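Side-chain contacts in nicotinate phosphoribosyltransferase (Porphyromonas gingivalis, PDB 2IM5), which probably catalyses the ATP-dependent formation of nicotinate mononucleotide from nicotinate and phosphoribosyl pyrophosphate, a step in NAD(+) biosynthesis: residues A[213-216]-A[217-221]; A[11-14]-A[15-19]; A[147-150]-A[151-155]. All coordinates share one frame; numbering follows the deposited sequence.

Interaction 1: residues A[213-216]-A[217-221]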
# COMPACT_ATOMS: atom_id res chain seq x y z
N HIS A 213 1.84 5.05 -3.91
CA HIS A 213 2.91 5.72 -4.65
C HIS A 213 2.72 5.55 -6.15
O HIS A 213 3.03 6.46 -6.91
CB HIS A 213 4.28 5.15 -4.27
CG HIS A 213 4.74 5.52 -2.89
ND1 HIS A 213 5.08 6.80 -2.53
CD2 HIS A 213 4.91 4.76 -1.78
CE1 HIS A 213 5.44 6.82 -1.26
NE2 HIS A 213 5.35 5.60 -0.78
N GLU A 214 2.22 4.38 -6.57
CA GLU A 214 2.04 4.12 -8.01
C GLU A 214 1.18 5.17 -8.69
O GLU A 214 1.40 5.50 -9.86
CB GLU A 214 1.45 2.72 -8.25
CG GLU A 214 0.06 2.50 -7.70
CD GLU A 214 -0.55 1.16 -8.12
OE1 GLU A 214 -0.98 1.03 -9.29
OE2 GLU A 214 -0.58 0.23 -7.29
N TRP A 215 0.20 5.71 -7.97
CA TRP A 215 -0.69 6.73 -8.52
C TRP A 215 0.12 7.96 -8.89
O TRP A 215 -0.02 8.49 -9.98
CB TRP A 215 -1.78 7.09 -7.50
CG TRP A 215 -2.71 8.18 -7.94
CD1 TRP A 215 -2.84 9.42 -7.36
CD2 TRP A 215 -3.67 8.14 -9.01
NE1 TRP A 215 -3.82 10.14 -8.01
CE2 TRP A 215 -4.34 9.38 -9.03
CE3 TRP A 215 -4.02 7.17 -9.97
CZ2 TRP A 215 -5.34 9.68 -9.96
CZ3 TRP A 215 -5.02 7.47 -10.90
CH2 TRP A 215 -5.67 8.72 -10.88
N ILE A 216 0.98 8.40 -7.98
CA ILE A 216 1.82 9.57 -8.23
C ILE A 216 2.85 9.25 -9.31
O ILE A 216 3.11 10.05 -10.20
CB ILE A 216 2.59 10.02 -6.97
CG1 ILE A 216 1.64 10.15 -5.78
CG2 ILE A 216 3.30 11.32 -7.23
CD1 ILE A 216 0.58 11.17 -5.96
N GLN A 217 3.46 8.08 -9.19
CA GLN A 217 4.48 7.64 -10.14
C GLN A 217 3.95 7.57 -11.58
O GLN A 217 4.64 7.89 -12.53
CB GLN A 217 5.00 6.27 -9.72
CG GLN A 217 5.84 6.29 -8.47
CD GLN A 217 6.31 4.90 -8.09
OE1 GLN A 217 5.53 4.11 -7.55
NE2 GLN A 217 7.56 4.59 -8.39
N PHE A 218 2.70 7.11 -11.72
CA PHE A 218 2.09 7.02 -13.04
C PHE A 218 2.05 8.44 -13.61
O PHE A 218 2.44 8.66 -14.76
CB PHE A 218 0.67 6.46 -12.93
CG PHE A 218 -0.10 6.52 -14.22
CD1 PHE A 218 0.21 5.66 -15.27
CD2 PHE A 218 -1.13 7.45 -14.39
CE1 PHE A 218 -0.50 5.72 -16.48
CE2 PHE A 218 -1.84 7.52 -15.59
CZ PHE A 218 -1.52 6.66 -16.63
N HIS A 219 1.61 9.40 -12.79
CA HIS A 219 1.52 10.79 -13.23
C HIS A 219 2.89 11.37 -13.55
O HIS A 219 3.03 12.18 -14.46
CB HIS A 219 0.81 11.62 -12.15
CG HIS A 219 -0.67 11.37 -12.07
ND1 HIS A 219 -1.59 12.16 -12.73
CD2 HIS A 219 -1.38 10.39 -11.46
CE1 HIS A 219 -2.80 11.67 -12.52
NE2 HIS A 219 -2.70 10.60 -11.76
N GLY A 220 3.91 10.95 -12.81
CA GLY A 220 5.24 11.45 -13.07
C GLY A 220 5.76 10.96 -14.41
O GLY A 220 6.42 11.69 -15.14
N ALA A 221 5.46 9.71 -14.73
CA ALA A 221 5.90 9.12 -15.99
C ALA A 221 5.18 9.70 -17.19
O ALA A 221 5.78 9.92 -18.23
CB ALA A 221 5.70 7.61 -15.95

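Interaction 2: residues A[11-14]-A[15-19]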
# COMPACT_ATOMS: atom_id res chain seq x y z
N ASP A 11 -5.57 -5.19 -0.56
CA ASP A 11 -5.57 -3.89 0.10
C ASP A 11 -6.59 -2.92 -0.49
O ASP A 11 -6.87 -2.95 -1.68
CB ASP A 11 -4.19 -3.25 0.03
CG ASP A 11 -3.22 -3.88 1.02
OD1 ASP A 11 -3.56 -3.95 2.21
OD2 ASP A 11 -2.12 -4.29 0.59
N LEU A 12 -7.14 -2.07 0.37
CA LEU A 12 -8.13 -1.09 -0.05
C LEU A 12 -7.63 -0.24 -1.21
O LEU A 12 -8.35 -0.01 -2.18
CB LEU A 12 -8.49 -0.18 1.12
CG LEU A 12 -9.34 1.04 0.73
CD1 LEU A 12 -10.71 0.57 0.26
CD2 LEU A 12 -9.47 1.98 1.93
N TYR A 13 -6.38 0.21 -1.13
CA TYR A 13 -5.85 1.08 -2.17
C TYR A 13 -5.83 0.47 -3.56
O TYR A 13 -5.80 1.20 -4.55
CB TYR A 13 -4.45 1.59 -1.78
CG TYR A 13 -3.30 0.62 -1.96
CD1 TYR A 13 -2.68 0.47 -3.20
CD2 TYR A 13 -2.81 -0.12 -0.88
CE1 TYR A 13 -1.59 -0.39 -3.36
CE2 TYR A 13 -1.73 -0.98 -1.03
CZ TYR A 13 -1.12 -1.11 -2.27
OH TYR A 13 -0.03 -1.94 -2.42
N LYS A 14 -5.87 -0.86 -3.65
CA LYS A 14 -5.88 -1.51 -4.96
C LYS A 14 -7.21 -1.18 -5.65
O LYS A 14 -7.25 -0.95 -6.86
CB LYS A 14 -5.70 -3.02 -4.81
CG LYS A 14 -4.36 -3.43 -4.16
CD LYS A 14 -3.19 -3.50 -5.15
CE LYS A 14 -2.86 -2.15 -5.79
NZ LYS A 14 -1.59 -2.19 -6.59
N PHE A 15 -8.30 -1.15 -4.88
CA PHE A 15 -9.61 -0.84 -5.44
C PHE A 15 -9.79 0.66 -5.70
O PHE A 15 -10.32 1.05 -6.74
CB PHE A 15 -10.74 -1.33 -4.53
CG PHE A 15 -10.86 -2.82 -4.45
CD1 PHE A 15 -10.76 -3.61 -5.58
CD2 PHE A 15 -11.10 -3.44 -3.23
CE1 PHE A 15 -10.90 -4.99 -5.51
CE2 PHE A 15 -11.24 -4.82 -3.14
CZ PHE A 15 -11.14 -5.60 -4.29
N THR A 16 -9.37 1.49 -4.76
CA THR A 16 -9.52 2.93 -4.94
C THR A 16 -8.67 3.45 -6.09
O THR A 16 -9.09 4.32 -6.85
CB THR A 16 -9.19 3.72 -3.64
OG1 THR A 16 -7.84 3.46 -3.24
CG2 THR A 16 -10.13 3.31 -2.52
N THR A 17 -7.46 2.92 -6.22
CA THR A 17 -6.59 3.34 -7.31
C THR A 17 -7.07 2.66 -8.58
O THR A 17 -6.99 3.22 -9.67
CB THR A 17 -5.13 2.95 -7.05
OG1 THR A 17 -4.77 3.39 -5.74
CG2 THR A 17 -4.20 3.60 -8.07
N GLY A 18 -7.58 1.44 -8.44
CA GLY A 18 -8.09 0.71 -9.59
C GLY A 18 -9.24 1.45 -10.24
O GLY A 18 -9.33 1.51 -11.47
N TYR A 19 -10.14 2.02 -9.44
CA TYR A 19 -11.26 2.77 -9.99
C TYR A 19 -10.76 4.09 -10.57
O TYR A 19 -11.24 4.53 -11.62
CB TYR A 19 -12.34 3.05 -8.94
CG TYR A 19 -13.40 4.01 -9.44
CD1 TYR A 19 -14.10 3.74 -10.61
CD2 TYR A 19 -13.62 5.23 -8.80
CE1 TYR A 19 -15.00 4.67 -11.14
CE2 TYR A 19 -14.53 6.16 -9.32
CZ TYR A 19 -15.20 5.87 -10.48
OH TYR A 19 -16.08 6.80 -11.01

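Interaction 3: residues A[147-150]-A[151-155]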
# COMPACT_ATOMS: atom_id res chain seq x y z
N VAL A 147 1.48 -11.90 22.27
CA VAL A 147 2.03 -10.60 21.88
C VAL A 147 1.00 -9.69 21.21
O VAL A 147 1.06 -8.47 21.37
CB VAL A 147 3.24 -10.75 20.92
CG1 VAL A 147 4.32 -11.59 21.58
CG2 VAL A 147 2.80 -11.39 19.61
N THR A 148 0.07 -10.27 20.47
CA THR A 148 -0.95 -9.47 19.80
C THR A 148 -1.85 -8.83 20.85
O THR A 148 -2.22 -7.66 20.75
CB THR A 148 -1.79 -10.33 18.83
OG1 THR A 148 -0.91 -11.01 17.91
CG2 THR A 148 -2.75 -9.45 18.04
N ARG A 149 -2.20 -9.60 21.88
CA ARG A 149 -3.04 -9.07 22.93
C ARG A 149 -2.30 -7.92 23.63
O ARG A 149 -2.88 -6.86 23.87
CB ARG A 149 -3.39 -10.15 23.96
CG ARG A 149 -4.11 -9.58 25.16
CD ARG A 149 -4.57 -10.64 26.15
NE ARG A 149 -5.22 -10.01 27.31
CZ ARG A 149 -5.77 -10.68 28.32
NH1 ARG A 149 -5.76 -12.01 28.34
NH2 ARG A 149 -6.32 -10.01 29.33
N SER A 150 -1.02 -8.12 23.92
CA SER A 150 -0.24 -7.09 24.59
C SER A 150 -0.19 -5.83 23.75
O SER A 150 -0.36 -4.73 24.28
CB SER A 150 1.19 -7.59 24.85
OG SER A 150 1.17 -8.73 25.67
N LYS A 151 0.07 -5.99 22.46
CA LYS A 151 0.13 -4.85 21.56
C LYS A 151 -1.20 -4.09 21.55
O LYS A 151 -1.23 -2.87 21.64
CB LYS A 151 0.48 -5.31 20.15
CG LYS A 151 1.89 -5.88 20.02
CD LYS A 151 2.10 -6.50 18.64
CE LYS A 151 3.47 -7.13 18.54
NZ LYS A 151 3.65 -7.84 17.25
N GLY A 152 -2.30 -4.83 21.44
CA GLY A 152 -3.61 -4.21 21.43
C GLY A 152 -3.87 -3.41 22.70
O GLY A 152 -4.30 -2.25 22.63
N GLU A 153 -3.59 -4.01 23.85
CA GLU A 153 -3.81 -3.34 25.13
C GLU A 153 -2.95 -2.09 25.24
O GLU A 153 -3.39 -1.05 25.74
CB GLU A 153 -3.53 -4.30 26.29
CG GLU A 153 -4.43 -5.55 26.27
CD GLU A 153 -4.12 -6.55 27.39
OE1 GLU A 153 -2.94 -6.90 27.59
OE2 GLU A 153 -5.08 -6.99 28.08
N LEU A 154 -1.72 -2.18 24.75
CA LEU A 154 -0.81 -1.04 24.79
C LEU A 154 -1.34 0.13 23.96
O LEU A 154 -1.38 1.27 24.43
CB LEU A 154 0.57 -1.45 24.26
CG LEU A 154 1.65 -0.37 24.29
CD1 LEU A 154 2.04 -0.05 25.74
CD2 LEU A 154 2.87 -0.84 23.53
N MET A 155 -1.75 -0.14 22.72
CA MET A 155 -2.28 0.91 21.85
C MET A 155 -3.53 1.51 22.48
O MET A 155 -3.73 2.73 22.43
CB MET A 155 -2.61 0.34 20.46
CG MET A 155 -1.41 -0.19 19.66
SD MET A 155 -0.17 1.07 19.19
CE MET A 155 -0.90 1.71 17.75

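Interaction 1: residues A[213-216]-A[217-221]
Helix 213-223 pairs Trp-215 with His-219 and His-213 with Gln-217, each couple four residues apart on a buried helix. Trp-215 and His-219 form a T-shaped pair: the imidazole points its edge at the face of the indole's six-membered ring, with centroids 4.5 Å apart and planes at 69°. The Trp-215 ring reaches this place because its CG stands anti to the backbone N (chi1 177°), which carries the indole along the helix toward the next turn. Its NE1 bonds to Ala-232 O of helix 228-240, and its ring meets Trp-236 edge-to-face, so the indole is gripped from beyond the helix as well. Toward His-213, Gln-217 N donates a nearly straight bond to His-213 O at 2.8 Å. With CG set beside its backbone N (chi1 -71°), the Gln-217 side chain runs extended past the same carbonyl, CG 3.2 Å from His-213 O and OE1 3.7 Å from His-213 CB, while NE2 is bound by Val-366 O. His-213 is predicted to be a phosphohistidine site but is unmodified here. The stem and OE1 of Gln-217 thus meet the CB and carbonyl of His-213 and not its ring, whose nitrogens have weak bonds elsewhere, ND1 to Thr-251 OG1 and NE2 to Asp-275 OD2.

Interaction 2: residues A[11-14]-A[15-19]
Thr-17 N donates to Tyr-13 O at 2.9 Å, a sound backbone bond although the donor comes from above the carbonyl plane. Thr-17 OG1 also lies near this oxygen, but its place is doubtful. Thr-16 OG1 approaches within 3.3 Å of Tyr-13 O, a weak and unsettled bond; its chi1 of 59° puts the hydroxyl between the backbone N and the carbonyl carbon, where it also lies against Tyr-13 CA. One residue earlier, Leu-12 O accepts from two amides, Phe-15 N at 2.9 Å and Thr-16 N at 3.2 Å, the former 48° out of the carbonyl plane and the latter in it. Such sharing of i+3 and i+4 donors fits the first turn of an alpha-helix, here helix 12-24 of the N-terminal region. Asp-11 O takes Lys-14 N, whereas the Asp-11 carboxylate points away from the helix, to Ser-195 OG and Thr-121 OG1. Lys-14 NZ is held by salt bridges to Glu-214 and Glu-120 and by Thr-117 O, and Tyr-13 OH also bonds to Glu-120. Leu-12 CD1 meets Thr-16 CG2 at 3.9 Å, the side chains crossing at about a right angle.

Interaction 3: residues A[147-150]-A[151-155]
Lys-151 lies back along Val-147 on the packed side of this contact, whereas Arg-149 and Glu-153 pair on its outer side. Lys-151 N donates to Val-147 O at 2.9 Å, and the aliphatic chain continues past that oxygen, with CG only 3.0 Å from Val-147 O and CE 4.3 Å from Val-147 CB. Extended beyond CG, the chain delivers NZ to Asp-337 in a salt bridge and to Asn-333 O. Both turns belong to helix 141-157, which fits against the outer helices of the TIM-barrel-like family region: Thr-148 packs on helix 173-186, and Leu-154 on helix 310-320. Gly-152, also buried here, donates its N to Thr-148 O. The other side is looser. Arg-149 is exposed, its chain fully extended to NE, which donates to Glu-153 OE2 at 3.1 Å with an N-H...O angle of 161°. A longer, weak bond from Arg-149 NH2 reaches the same oxygen. OE2 lies in the guanidinium plane, yet NE meets it from above the carboxylate plane; the two planes are 65° apart. Ser-150, likewise exposed, turns its OG back to Glu-146 O.

Overall arrangement
Along the chain the order is interaction 2, interaction 3, interaction 1, each lying on a helix of its own: 12-24, 141-157 and 213-223. Interactions 1 and 2 have centres about 14 Å apart and touch directly: the salt bridge of Glu-214 OE2 with Lys-14 NZ (2.7 Å) and the packing of Trp-215 on Thr-17 join helix 213-223 to helix 12-24. Through this buried charge pair the N-terminal region, which carries helix 12-24, meets the TIM-barrel-related region, which carries helix 213-223. Interaction 3 stands apart, its nearest atoms about 17 Å from interaction 2 and about 20 Å from interaction 1, on the opposite side of the chain's centre from interaction 1.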